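Local coordinates for protein neuraminidase (Influenza A virus, PDB 4GDI) that forms the tetrameric neuraminidase-like ectodomain of a bat influenza A virus, related to viral sialidases but with a diverged putative active site, at residues A[218-223]-A[257-262]; A[236-241]-A[298-303]; A[246-251]-A[280-285]; A[268-273]-A[319-324]. All blocks are in the same frame, centred on the assembly; numbering follows the deposited sequence.

All four contacts use the long excursion between strands 233-236 and 277-281 of the beta-propeller, and they differ mainly in depth. Contact 4, centred about 5 Å from the centre of the chain, is the core one: aromatic packing, a backbone bond and bridging waters join 268-273 to strand 317-324. The other three lie about 18 to 21 Å out. Contacts 1 and 3, partly buried, are polar: contact 1 supplies a calcium ligand, and in contact 3 an arginine grips the turn just after strand 277-281. Contact 2, more buried, sets a type I beta turn against a disulfide-bonded loop, with one backbone bond and apolar packing. Lys221 of contact 1 donates to Pro238 O of contact 2, while Ala220 packs on Arg248 of contact 3.

Contact 1 (A[218-223]-A[257-262]); sequences NDAKRP and KMAQEK. With CA (calcium ion), chain R.
The pairing of Asp219 and Ala220 with Ala259 joins two irregular loops beside a calcium site of the beta-propeller, and an Asx turn organises its centre. Residues 218-223 lead into strand 224-228, whereas 257-262 belong to the long connection that follows strand 233-236. Within the turn Asp219 OD1 accepts from Lys221 N at 2.7 Å. The same oxygen takes Ala259 N from the other loop at 3.0 Å; the two donors come to it from opposite faces of the carboxylate plane, which holds that group between the loops. The carboxylate is placed there by an extended first torsion, CG standing trans to the backbone N (chi1 -160°). Ala220 N returns a bond to Ala259 O of 2.8 Å, and the two alanine methyls meet nearby. Met258 packs CG against Asp219 OD2 and bends at its thioether so that CE fits against Asn218, 3.3 Å from Asn218 OD1; that amide oxygen is engaged by Asn215.

The calcium ion is bound by Asp219 O at 2.3 Å and by a water that also donates to Lys262 O, with Asn215, Asp245, Gly263 and Gly265 completing the site. Lys221 runs out fully extended past the methyl of Ala259, and its ammonium also serves Pro238 O and Asn240 O; across this contact NZ donates to Lys257 O at 2.8 Å.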
loop_
_atom_site.group_PDB
_atom_site.type_symbol
_atom_site.label_atom_id
_atom_site.label_comp_id
_atom_site.label_asym_id
_atom_site.label_seq_id
_atom_site.Cartn_x
_atom_site.Cartn_y
_atom_site.Cartn_z
ATOM N N ASN A 218 -23.008 -30.559 26.846
ATOM C CA ASN A 218 -23.630 -30.691 28.155
ATOM C C ASN A 218 -23.009 -29.826 29.248
ATOM O O ASN A 218 -22.942 -30.259 30.398
ATOM C CB ASN A 218 -23.526 -32.150 28.595
ATOM C CG ASN A 218 -22.098 -32.650 28.588
ATOM O OD1 ASN A 218 -21.159 -31.877 28.345
ATOM N ND2 ASN A 218 -21.915 -33.940 28.853
ATOM N N ASP A 219 -22.549 -28.621 28.918
ATOM C CA ASP A 219 -21.971 -27.756 29.950
ATOM C C ASP A 219 -22.058 -26.301 29.590
ATOM O O ASP A 219 -21.779 -25.904 28.458
ATOM C CB ASP A 219 -20.504 -28.127 30.237
ATOM C CG ASP A 219 -20.007 -27.619 31.593
ATOM O OD1 ASP A 219 -20.745 -26.908 32.315
ATOM O OD2 ASP A 219 -18.842 -27.927 31.941
ATOM N N ALA A 220 -22.414 -25.500 30.590
ATOM C CA ALA A 220 -22.461 -24.060 30.450
ATOM C C ALA A 220 -21.274 -23.422 31.178
ATOM O O ALA A 220 -21.063 -22.218 31.092
ATOM C CB ALA A 220 -23.799 -23.518 30.994
ATOM N N LYS A 221 -20.509 -24.229 31.904
ATOM C CA LYS A 221 -19.190 -23.782 32.330
ATOM C C LYS A 221 -18.283 -24.043 31.140
ATOM O O LYS A 221 -18.634 -24.826 30.250
ATOM C CB LYS A 221 -18.697 -24.552 33.560
ATOM C CG LYS A 221 -19.140 -23.950 34.892
ATOM C CD LYS A 221 -18.815 -24.889 36.048
ATOM C CE LYS A 221 -19.245 -24.286 37.386
ATOM N NZ LYS A 221 -18.807 -25.126 38.532
ATOM N N ARG A 222 -17.132 -23.386 31.107
ATOM C CA ARG A 222 -16.156 -23.654 30.047
ATOM C C ARG A 222 -15.077 -24.545 30.613
ATOM O O ARG A 222 -14.467 -24.202 31.617
ATOM C CB ARG A 222 -15.544 -22.354 29.540
ATOM C CG ARG A 222 -16.562 -21.395 28.972
ATOM C CD ARG A 222 -15.886 -20.149 28.446
ATOM N NE ARG A 222 -16.815 -19.221 27.818
ATOM C CZ ARG A 222 -17.312 -19.378 26.592
ATOM N NH1 ARG A 222 -16.990 -20.444 25.880
ATOM N NH2 ARG A 222 -18.142 -18.470 26.084
ATOM N N PRO A 223 -14.863 -25.711 29.994
ATOM C CA PRO A 223 -13.746 -26.565 30.403
ATOM C C PRO A 223 -12.403 -25.907 30.077
ATOM O O PRO A 223 -12.289 -25.121 29.123
ATOM C CB PRO A 223 -13.937 -27.828 29.562
ATOM C CG PRO A 223 -14.654 -27.355 28.339
ATOM C CD PRO A 223 -15.540 -26.213 28.782
ATOM N N LYS A 257 -18.400 -28.979 39.880
ATOM C CA LYS A 257 -19.294 -29.722 39.002
ATOM C C LYS A 257 -19.692 -28.915 37.773
ATOM O O LYS A 257 -19.730 -27.691 37.806
ATOM C CB LYS A 257 -20.534 -30.187 39.767
ATOM C CG LYS A 257 -20.204 -31.144 40.913
ATOM C CD LYS A 257 -21.429 -31.913 41.390
ATOM C CE LYS A 257 -22.512 -30.990 41.926
ATOM N NZ LYS A 257 -23.765 -31.738 42.234
ATOM N N MET A 258 -19.974 -29.631 36.693
ATOM C CA MET A 258 -20.472 -29.036 35.464
ATOM C C MET A 258 -21.805 -28.331 35.690
ATOM O O MET A 258 -22.606 -28.754 36.519
ATOM C CB MET A 258 -20.635 -30.128 34.410
ATOM C CG MET A 258 -19.313 -30.748 34.004
ATOM S SD MET A 258 -19.440 -32.270 33.048
ATOM C CE MET A 258 -20.172 -31.679 31.539
ATOM N N ALA A 259 -22.018 -27.240 34.959
ATOM C CA ALA A 259 -23.294 -26.531 34.966
ATOM C C ALA A 259 -24.132 -27.028 33.793
ATOM O O ALA A 259 -24.048 -26.510 32.681
ATOM C CB ALA A 259 -23.060 -25.041 34.862
ATOM N N GLN A 260 -24.942 -28.046 34.032
ATOM C CA GLN A 260 -25.637 -28.692 32.932
ATOM C C GLN A 260 -26.890 -27.946 32.479
ATOM O O GLN A 260 -27.375 -28.193 31.380
ATOM C CB GLN A 260 -25.952 -30.142 33.287
ATOM C CG GLN A 260 -24.786 -30.813 33.998
ATOM C CD GLN A 260 -24.538 -32.237 33.543
ATOM O OE1 GLN A 260 -23.874 -32.472 32.527
ATOM N NE2 GLN A 260 -25.052 -33.199 34.307
ATOM N N GLU A 261 -27.393 -27.013 33.286
ATOM C CA GLU A 261 -28.566 -26.236 32.864
ATOM C C GLU A 261 -28.235 -25.435 31.603
ATOM O O GLU A 261 -27.389 -24.537 31.631
ATOM C CB GLU A 261 -29.060 -25.287 33.970
ATOM C CG GLU A 261 -30.404 -24.620 33.627
ATOM C CD GLU A 261 -30.787 -23.471 34.564
ATOM O OE1 GLU A 261 -30.067 -23.218 35.557
ATOM O OE2 GLU A 261 -31.816 -22.810 34.293
ATOM N N LYS A 262 -28.910 -25.773 30.506
ATOM C CA LYS A 262 -28.714 -25.115 29.214
ATOM C C LYS A 262 -27.269 -25.250 28.740
ATOM O O LYS A 262 -26.690 -24.319 28.186
ATOM C CB LYS A 262 -29.135 -23.653 29.283
ATOM C CG LYS A 262 -30.656 -23.490 29.394
ATOM C CD LYS A 262 -31.046 -22.175 30.036
ATOM C CE LYS A 262 -31.294 -21.088 29.000
ATOM N NZ LYS A 262 -31.513 -19.759 29.646
HETATM CA CA CA R . -22.402 -25.025 26.393
HETATM O O HOH W 1 -24.193 -23.630 27.235
#

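Contact 2 (A[236-241]-A[298-303]); sequences VEPCNG and NGIESE
Ile300, Cys239 and Glu301 bury the most surface where a type I beta turn, Gly299 to Ser302, docks on the disulfide-bonded loop that follows strand 233-236 of the beta-propeller. Ile300 works through both backbone and side chain. Its carbonyl O receives Cys239 N at 2.9 Å in a nearly straight bond (169° at the hydrogen). Its side chain lies alongside Pro238, pointing the same way, with Ile300 CG1 3.7 Å from Pro238 CB; strand 224-228 closes over the same isoleucine through Leu224 and Arg226.

Cys239 lies against the backbone of the turn. Its CB is 3.6 Å from Glu301 O, and its SG, disulfide-bonded to Cys256, rests against the CA of Glu301. The disulfide joins two parts of the same long connection, close to where the turn packs on it. Glu301 crosses Val236 at about a right angle: its CG and carboxylate lie over the valine methyls, Glu301 OE2 being 3.7 Å from Val236 CG1. The other carboxylate oxygen, OE1, makes a salt bridge with Arg226, which helps to hold the group across the valine.

The turn is closed internally as well, since Gly299 O accepts from both Ser302 N and Ser302 OG, the hydroxyl bond being 2.6 Å. Further along, a CA-H...O contact runs from Asn240 CA to Glu303 O at 3.4 Å.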
loop_
_atom_site.group_PDB
_atom_site.type_symbol
_atom_site.label_atom_id
_atom_site.label_comp_id
_atom_site.label_asym_id
_atom_site.label_seq_id
_atom_site.Cartn_x
_atom_site.Cartn_y
_atom_site.Cartn_z
ATOM N N VAL A 236 -9.566 -29.281 33.327
ATOM C CA VAL A 236 -10.096 -28.778 34.590
ATOM C C VAL A 236 -11.471 -28.111 34.407
ATOM O O VAL A 236 -11.766 -27.542 33.350
ATOM C CB VAL A 236 -9.096 -27.765 35.173
ATOM C CG1 VAL A 236 -9.772 -26.803 36.105
ATOM C CG2 VAL A 236 -7.954 -28.510 35.865
ATOM N N GLU A 237 -12.300 -28.181 35.442
ATOM C CA GLU A 237 -13.615 -27.536 35.461
ATOM C C GLU A 237 -13.604 -26.335 36.414
ATOM O O GLU A 237 -13.099 -26.430 37.532
ATOM C CB GLU A 237 -14.680 -28.540 35.931
ATOM C CG GLU A 237 -16.097 -28.007 35.827
ATOM C CD GLU A 237 -16.630 -27.990 34.406
ATOM O OE1 GLU A 237 -15.904 -28.440 33.484
ATOM O OE2 GLU A 237 -17.784 -27.534 34.220
ATOM N N PRO A 238 -14.129 -25.182 35.974
ATOM C CA PRO A 238 -14.221 -24.068 36.928
ATOM C C PRO A 238 -15.017 -24.466 38.176
ATOM O O PRO A 238 -15.991 -25.206 38.077
ATOM C CB PRO A 238 -14.954 -22.990 36.135
ATOM C CG PRO A 238 -14.544 -23.265 34.688
ATOM C CD PRO A 238 -14.522 -24.785 34.615
ATOM N N CYS A 239 -14.582 -24.006 39.341
ATOM C CA CYS A 239 -15.189 -24.451 40.587
ATOM C C CYS A 239 -16.002 -23.334 41.223
ATOM O O CYS A 239 -16.392 -23.430 42.382
ATOM C CB CYS A 239 -14.108 -24.970 41.551
ATOM S SG CYS A 239 -13.218 -26.418 40.931
ATOM N N ASN A 240 -16.266 -22.270 40.468
ATOM C CA ASN A 240 -17.125 -21.207 40.965
ATOM C C ASN A 240 -18.574 -21.582 40.673
ATOM O O ASN A 240 -18.856 -22.734 40.330
ATOM C CB ASN A 240 -16.730 -19.857 40.366
ATOM C CG ASN A 240 -16.890 -19.813 38.843
ATOM O OD1 ASN A 240 -16.920 -20.851 38.176
ATOM N ND2 ASN A 240 -16.973 -18.607 38.294
ATOM N N GLY A 241 -19.490 -20.630 40.821
ATOM C CA GLY A 241 -20.903 -20.902 40.600
ATOM C C GLY A 241 -21.491 -20.001 39.530
ATOM O O GLY A 241 -22.703 -19.854 39.437
ATOM N N ASN A 298 -8.317 -16.050 43.978
ATOM C CA ASN A 298 -7.806 -17.357 44.379
ATOM C C ASN A 298 -7.780 -18.389 43.260
ATOM O O ASN A 298 -7.420 -19.544 43.484
ATOM C CB ASN A 298 -8.564 -17.864 45.607
ATOM C CG ASN A 298 -8.255 -17.031 46.855
ATOM O OD1 ASN A 298 -7.211 -16.396 46.938
ATOM N ND2 ASN A 298 -9.161 -17.034 47.816
ATOM N N GLY A 299 -8.140 -17.964 42.051
ATOM C CA GLY A 299 -8.014 -18.812 40.877
ATOM C C GLY A 299 -9.301 -19.524 40.526
ATOM O O GLY A 299 -10.239 -19.573 41.325
ATOM N N ILE A 300 -9.338 -20.095 39.326
ATOM C CA ILE A 300 -10.577 -20.632 38.790
ATOM C C ILE A 300 -11.014 -21.920 39.483
ATOM O O ILE A 300 -12.161 -22.359 39.338
ATOM C CB ILE A 300 -10.471 -20.863 37.263
ATOM C CG1 ILE A 300 -11.868 -20.955 36.654
ATOM C CG2 ILE A 300 -9.653 -22.113 36.947
ATOM C CD1 ILE A 300 -12.702 -19.675 36.824
ATOM N N GLU A 301 -10.113 -22.549 40.229
ATOM C CA GLU A 301 -10.500 -23.736 40.978
ATOM C C GLU A 301 -10.840 -23.437 42.438
ATOM O O GLU A 301 -10.985 -24.354 43.236
ATOM C CB GLU A 301 -9.411 -24.791 40.906
ATOM C CG GLU A 301 -9.184 -25.336 39.509
ATOM C CD GLU A 301 -8.039 -26.320 39.460
ATOM O OE1 GLU A 301 -6.868 -25.871 39.488
ATOM O OE2 GLU A 301 -8.317 -27.534 39.399
ATOM N N SER A 302 -10.966 -22.164 42.786
ATOM C CA SER A 302 -11.446 -21.789 44.115
ATOM C C SER A 302 -12.958 -21.633 44.125
ATOM O O SER A 302 -13.629 -21.921 43.136
ATOM C CB SER A 302 -10.826 -20.467 44.537
ATOM O OG SER A 302 -11.307 -19.415 43.729
ATOM N N GLU A 303 -13.482 -21.149 45.249
ATOM C CA GLU A 303 -14.909 -20.901 45.394
ATOM C C GLU A 303 -15.405 -19.867 44.394
ATOM O O GLU A 303 -16.592 -19.834 44.063
ATOM C CB GLU A 303 -15.215 -20.414 46.816
ATOM C CG GLU A 303 -15.868 -21.450 47.701
ATOM C CD GLU A 303 -15.939 -21.007 49.155
ATOM O OE1 GLU A 303 -16.067 -19.785 49.403
ATOM O OE2 GLU A 303 -15.858 -21.881 50.045
#

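Contact 3 (A[246-251]-A[280-285]); sequences FPRGGL and SKTKAE
The guanidinium of Arg248 is sandwiched between the two ends of the opposing segment: Lys281 CD lies over one face, 3.6 Å above its plane, and Glu285 CA lies over the other. Thr282 O and a water meet its edge. The ring of Phe246 presents its edge to Ala284 O, while Pro247 CB, after a cis peptide, and a second water lie over one of its faces, toward the rim.

Arg248 reaches this position with its chain extended from CG to NE, and it grips Thr282 end-on. NH2 donates to Thr282 O at 2.8 Å, close to the guanidinium plane, and NH1 to Thr282 OG1 at 3.0 Å, tilted 21° out of it. A longer, weak bond also runs from NH2 to OG1. The hydroxyl itself donates to Ala284 O at 2.8 Å, closing the chain round the arginine's tip. Although NH2 and Lys281 NZ are only 4.5 Å apart, the first-named water accepts from both and probably eases the repulsion. The second water joins the backbones, accepting from Arg248 N and donating to Glu285 O at 2.7 Å.

NH1 also donates to the backbone O of Asp245, whose carboxylate binds calcium. Arg248 may thus help to position this ligand residue from the second shell, and the contact joins the loop just after Asp245 to the turn following strand 277-281 of the beta-propeller.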
loop_
_atom_site.group_PDB
_atom_site.type_symbol
_atom_site.label_atom_id
_atom_site.label_comp_id
_atom_site.label_asym_id
_atom_site.label_seq_id
_atom_site.Cartn_x
_atom_site.Cartn_y
_atom_site.Cartn_z
ATOM N N PHE A 246 -22.464 -19.049 26.649
ATOM C CA PHE A 246 -23.794 -18.617 26.263
ATOM C C PHE A 246 -24.316 -19.576 25.209
ATOM O O PHE A 246 -23.668 -19.773 24.183
ATOM C CB PHE A 246 -23.821 -17.193 25.732
ATOM C CG PHE A 246 -25.221 -16.662 25.578
ATOM C CD1 PHE A 246 -25.985 -17.000 24.467
ATOM C CD2 PHE A 246 -25.793 -15.883 26.571
ATOM C CE1 PHE A 246 -27.291 -16.555 24.338
ATOM C CE2 PHE A 246 -27.103 -15.428 26.448
ATOM C CZ PHE A 246 -27.846 -15.764 25.325
ATOM N N PRO A 247 -25.505 -20.164 25.449
ATOM C CA PRO A 247 -26.405 -19.857 26.572
ATOM C C PRO A 247 -25.942 -20.447 27.889
ATOM O O PRO A 247 -24.959 -21.198 27.932
ATOM C CB PRO A 247 -27.724 -20.518 26.150
ATOM C CG PRO A 247 -27.311 -21.672 25.324
ATOM C CD PRO A 247 -26.035 -21.254 24.610
ATOM N N ARG A 248 -26.652 -20.106 28.963
ATOM C CA ARG A 248 -26.357 -20.657 30.282
ATOM C C ARG A 248 -27.555 -20.469 31.193
ATOM O O ARG A 248 -28.448 -19.696 30.881
ATOM C CB ARG A 248 -25.144 -19.963 30.910
ATOM C CG ARG A 248 -25.278 -18.457 31.063
ATOM C CD ARG A 248 -24.147 -17.914 31.934
ATOM N NE ARG A 248 -24.209 -16.467 32.142
ATOM C CZ ARG A 248 -23.884 -15.543 31.240
ATOM N NH1 ARG A 248 -23.469 -15.882 30.016
ATOM N NH2 ARG A 248 -23.983 -14.261 31.571
ATOM N N GLY A 249 -27.557 -21.177 32.316
ATOM C CA GLY A 249 -28.541 -20.971 33.362
ATOM C C GLY A 249 -28.075 -19.897 34.326
ATOM O O GLY A 249 -27.156 -19.130 34.025
ATOM N N GLY A 250 -28.702 -19.847 35.497
ATOM C CA GLY A 250 -28.371 -18.844 36.495
ATOM C C GLY A 250 -27.213 -19.253 37.390
ATOM O O GLY A 250 -26.601 -20.307 37.198
ATOM N N LEU A 251 -26.919 -18.404 38.370
ATOM C CA LEU A 251 -25.868 -18.665 39.349
ATOM C C LEU A 251 -26.199 -19.878 40.219
ATOM O O LEU A 251 -27.360 -20.157 40.513
ATOM C CB LEU A 251 -25.659 -17.440 40.234
ATOM C CG LEU A 251 -25.392 -16.132 39.486
ATOM C CD1 LEU A 251 -25.112 -14.990 40.460
ATOM C CD2 LEU A 251 -24.222 -16.304 38.510
ATOM N N SER A 280 -15.030 -14.162 31.834
ATOM C CA SER A 280 -15.671 -13.219 30.934
ATOM C C SER A 280 -16.993 -13.790 30.417
ATOM O O SER A 280 -17.104 -14.981 30.142
ATOM C CB SER A 280 -14.716 -12.857 29.785
ATOM O OG SER A 280 -14.336 -14.007 29.071
ATOM N N LYS A 281 -18.008 -12.935 30.316
ATOM C CA LYS A 281 -19.332 -13.387 29.906
ATOM C C LYS A 281 -20.261 -12.231 29.513
ATOM O O LYS A 281 -20.002 -11.052 29.811
ATOM C CB LYS A 281 -19.966 -14.200 31.033
ATOM C CG LYS A 281 -20.199 -13.386 32.317
ATOM C CD LYS A 281 -20.838 -14.231 33.431
ATOM C CE LYS A 281 -21.324 -13.350 34.595
ATOM N NZ LYS A 281 -22.105 -14.128 35.610
ATOM N N THR A 282 -21.337 -12.577 28.818
ATOM C CA THR A 282 -22.401 -11.616 28.539
ATOM C C THR A 282 -22.924 -11.047 29.868
ATOM O O THR A 282 -22.954 -11.735 30.885
ATOM C CB THR A 282 -23.548 -12.278 27.775
ATOM O OG1 THR A 282 -24.045 -13.385 28.531
ATOM C CG2 THR A 282 -23.071 -12.786 26.382
ATOM N N LYS A 283 -23.310 -9.781 29.859
ATOM C CA LYS A 283 -23.949 -9.171 31.020
ATOM C C LYS A 283 -25.124 -10.051 31.455
ATOM O O LYS A 283 -25.173 -10.525 32.586
ATOM C CB LYS A 283 -24.410 -7.755 30.660
ATOM C CG LYS A 283 -25.275 -7.043 31.696
ATOM C CD LYS A 283 -24.565 -6.868 33.021
ATOM C CE LYS A 283 -25.434 -6.096 34.017
ATOM N NZ LYS A 283 -25.817 -4.731 33.530
ATOM N N ALA A 284 -26.036 -10.306 30.526
ATOM C CA ALA A 284 -27.261 -11.038 30.824
ATOM C C ALA A 284 -27.182 -12.503 30.400
ATOM O O ALA A 284 -26.618 -12.829 29.355
ATOM C CB ALA A 284 -28.432 -10.361 30.121
ATOM N N GLU A 285 -27.780 -13.387 31.191
ATOM C CA GLU A 285 -27.896 -14.788 30.791
ATOM C C GLU A 285 -29.040 -14.966 29.797
ATOM O O GLU A 285 -29.218 -16.036 29.224
ATOM C CB GLU A 285 -28.168 -15.662 32.007
ATOM C CG GLU A 285 -29.560 -15.468 32.571
ATOM C CD GLU A 285 -29.711 -16.057 33.945
ATOM O OE1 GLU A 285 -29.022 -15.574 34.871
ATOM O OE2 GLU A 285 -30.512 -17.003 34.097
HETATM O O HOH W 2 -28.957 -18.436 27.957
HETATM O O HOH W 3 -24.792 -13.721 34.309
#

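Contact 4 (A[268-273]-A[319-324]); sequences QGFILD and GRSGFF. With NO3 (nitrate ion), chain B.
Arg320 and Gln268 cross obliquely at one end of this contact, and the arginine can be followed outward. CB packs 4.1 Å from Gln268 CB. CG and CD then pass a nitrate ion, probably from the crystallisation liquor, with CD 3.2 Å from nitrate O1. A bend at chi3 (49°) turns NE between two acceptors: nitrate O1 at 2.9 Å and, more weakly, Gln268 OE1 at 3.0 Å. NH2 adds another weak bond to Gln268 OE1, and NH1 forms a salt bridge with Glu342. The amide's NE2 is taken by Pro148 O.

Next along, Ser321 N donates to Gln268 O at 3.0 Å, and two waters link Ser321 OG to Gln268 O, Gly319 O and Phe270 N. Beyond them, Phe270 CB sits over one face of the Phe323 ring, 3.8 Å from its centroid, in a CH-pi contact; the two rings themselves meet obliquely, planes 53° apart. Ile271 O lies at the edge of Phe323.

Strand 317-324, paired with strand 338-346, has residues 268-273 packed along it near the centre of the chain, where Phe291 of strand 289-296 and Tyr203 of strand 200-205 complete the packing.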
loop_
_atom_site.group_PDB
_atom_site.type_symbol
_atom_site.label_atom_id
_atom_site.label_comp_id
_atom_site.label_asym_id
_atom_site.label_seq_id
_atom_site.Cartn_x
_atom_site.Cartn_y
_atom_site.Cartn_z
ATOM N N GLN A 268 -17.644 -19.445 21.434
ATOM C CA GLN A 268 -16.225 -19.322 21.790
ATOM C C GLN A 268 -16.004 -18.236 22.828
ATOM O O GLN A 268 -16.509 -17.116 22.693
ATOM C CB GLN A 268 -15.402 -19.001 20.539
ATOM C CG GLN A 268 -13.884 -19.067 20.732
ATOM C CD GLN A 268 -13.160 -19.224 19.399
ATOM O OE1 GLN A 268 -13.671 -18.815 18.358
ATOM N NE2 GLN A 268 -11.987 -19.828 19.430
ATOM N N GLY A 269 -15.237 -18.572 23.860
ATOM C CA GLY A 269 -14.907 -17.637 24.917
ATOM C C GLY A 269 -13.684 -18.063 25.720
ATOM O O GLY A 269 -13.127 -19.132 25.495
ATOM N N PHE A 270 -13.287 -17.228 26.673
ATOM C CA PHE A 270 -12.020 -17.410 27.373
ATOM C C PHE A 270 -12.118 -17.192 28.883
ATOM O O PHE A 270 -12.984 -16.454 29.358
ATOM C CB PHE A 270 -10.981 -16.434 26.804
ATOM C CG PHE A 270 -11.266 -14.978 27.107
ATOM C CD1 PHE A 270 -10.807 -14.400 28.270
ATOM C CD2 PHE A 270 -11.976 -14.186 26.211
ATOM C CE1 PHE A 270 -11.050 -13.056 28.547
ATOM C CE2 PHE A 270 -12.223 -12.840 26.478
ATOM C CZ PHE A 270 -11.769 -12.278 27.649
ATOM N N ILE A 271 -11.208 -17.847 29.601
ATOM C CA ILE A 271 -10.963 -17.633 31.036
ATOM C C ILE A 271 -9.451 -17.488 31.210
ATOM O O ILE A 271 -8.698 -18.364 30.790
ATOM C CB ILE A 271 -11.457 -18.838 31.878
ATOM C CG1 ILE A 271 -12.989 -18.937 31.825
ATOM C CG2 ILE A 271 -10.948 -18.755 33.326
ATOM C CD1 ILE A 271 -13.570 -20.031 32.688
ATOM N N LEU A 272 -8.996 -16.379 31.784
ATOM C CA LEU A 272 -7.580 -16.246 32.113
ATOM C C LEU A 272 -7.275 -17.099 33.332
ATOM O O LEU A 272 -7.638 -16.754 34.455
ATOM C CB LEU A 272 -7.198 -14.793 32.370
ATOM C CG LEU A 272 -5.701 -14.490 32.494
ATOM C CD1 LEU A 272 -4.971 -14.842 31.220
ATOM C CD2 LEU A 272 -5.475 -13.017 32.826
ATOM N N ASP A 273 -6.579 -18.200 33.086
ATOM C CA ASP A 273 -6.392 -19.265 34.060
ATOM C C ASP A 273 -5.084 -19.045 34.826
ATOM O O ASP A 273 -4.113 -19.776 34.654
ATOM C CB ASP A 273 -6.405 -20.606 33.321
ATOM C CG ASP A 273 -6.242 -21.795 34.237
ATOM O OD1 ASP A 273 -6.368 -21.649 35.479
ATOM O OD2 ASP A 273 -5.991 -22.891 33.694
ATOM N N GLY A 319 -20.333 -11.311 20.545
ATOM C CA GLY A 319 -20.252 -12.696 20.127
ATOM C C GLY A 319 -19.037 -13.444 20.671
ATOM O O GLY A 319 -18.766 -13.438 21.871
ATOM N N ARG A 320 -18.315 -14.097 19.764
ATOM C CA ARG A 320 -17.120 -14.886 20.094
ATOM C C ARG A 320 -16.052 -14.019 20.751
ATOM O O ARG A 320 -15.973 -12.810 20.500
ATOM C CB ARG A 320 -16.543 -15.518 18.809
ATOM C CG ARG A 320 -17.486 -16.553 18.119
ATOM C CD ARG A 320 -17.042 -16.953 16.709
ATOM N NE ARG A 320 -15.623 -17.333 16.654
ATOM C CZ ARG A 320 -14.641 -16.537 16.238
ATOM N NH1 ARG A 320 -14.900 -15.309 15.805
ATOM N NH2 ARG A 320 -13.385 -16.978 16.239
ATOM N N SER A 321 -15.214 -14.635 21.579
ATOM C CA SER A 321 -14.061 -13.925 22.111
ATOM C C SER A 321 -12.926 -14.916 22.368
ATOM O O SER A 321 -13.158 -16.114 22.525
ATOM C CB SER A 321 -14.444 -13.180 23.406
ATOM O OG SER A 321 -14.929 -14.084 24.397
ATOM N N GLY A 322 -11.692 -14.425 22.422
ATOM C CA GLY A 322 -10.569 -15.314 22.695
ATOM C C GLY A 322 -9.279 -14.556 22.835
ATOM O O GLY A 322 -9.234 -13.343 22.609
ATOM N N PHE A 323 -8.222 -15.279 23.198
ATOM C CA PHE A 323 -6.950 -14.656 23.516
ATOM C C PHE A 323 -6.109 -14.329 22.301
ATOM O O PHE A 323 -6.171 -15.015 21.280
ATOM C CB PHE A 323 -6.097 -15.611 24.358
ATOM C CG PHE A 323 -6.667 -15.923 25.702
ATOM C CD1 PHE A 323 -6.762 -14.944 26.668
ATOM C CD2 PHE A 323 -7.037 -17.227 26.018
ATOM C CE1 PHE A 323 -7.263 -15.240 27.911
ATOM C CE2 PHE A 323 -7.535 -17.530 27.255
ATOM C CZ PHE A 323 -7.635 -16.534 28.209
ATOM N N PHE A 324 -5.295 -13.290 22.431
ATOM C CA PHE A 324 -4.072 -13.187 21.627
ATOM C C PHE A 324 -2.974 -12.543 22.468
ATOM O O PHE A 324 -3.253 -11.877 23.474
ATOM C CB PHE A 324 -4.282 -12.413 20.323
ATOM C CG PHE A 324 -4.449 -10.914 20.497
ATOM C CD1 PHE A 324 -5.695 -10.361 20.735
ATOM C CD2 PHE A 324 -3.361 -10.063 20.351
ATOM C CE1 PHE A 324 -5.853 -8.977 20.852
ATOM C CE2 PHE A 324 -3.498 -8.683 20.477
ATOM C CZ PHE A 324 -4.751 -8.134 20.717
HETATM N N NO3 B . -17.826 -20.260 17.331
HETATM O O1 NO3 B . -16.439 -20.064 17.273
HETATM O O2 NO3 B . -18.500 -20.816 16.229
HETATM O O3 NO3 B . -18.532 -19.899 18.484
HETATM O O HOH W 4 -17.655 -14.923 23.972
HETATM O O HOH W 5 -15.241 -15.154 26.866
#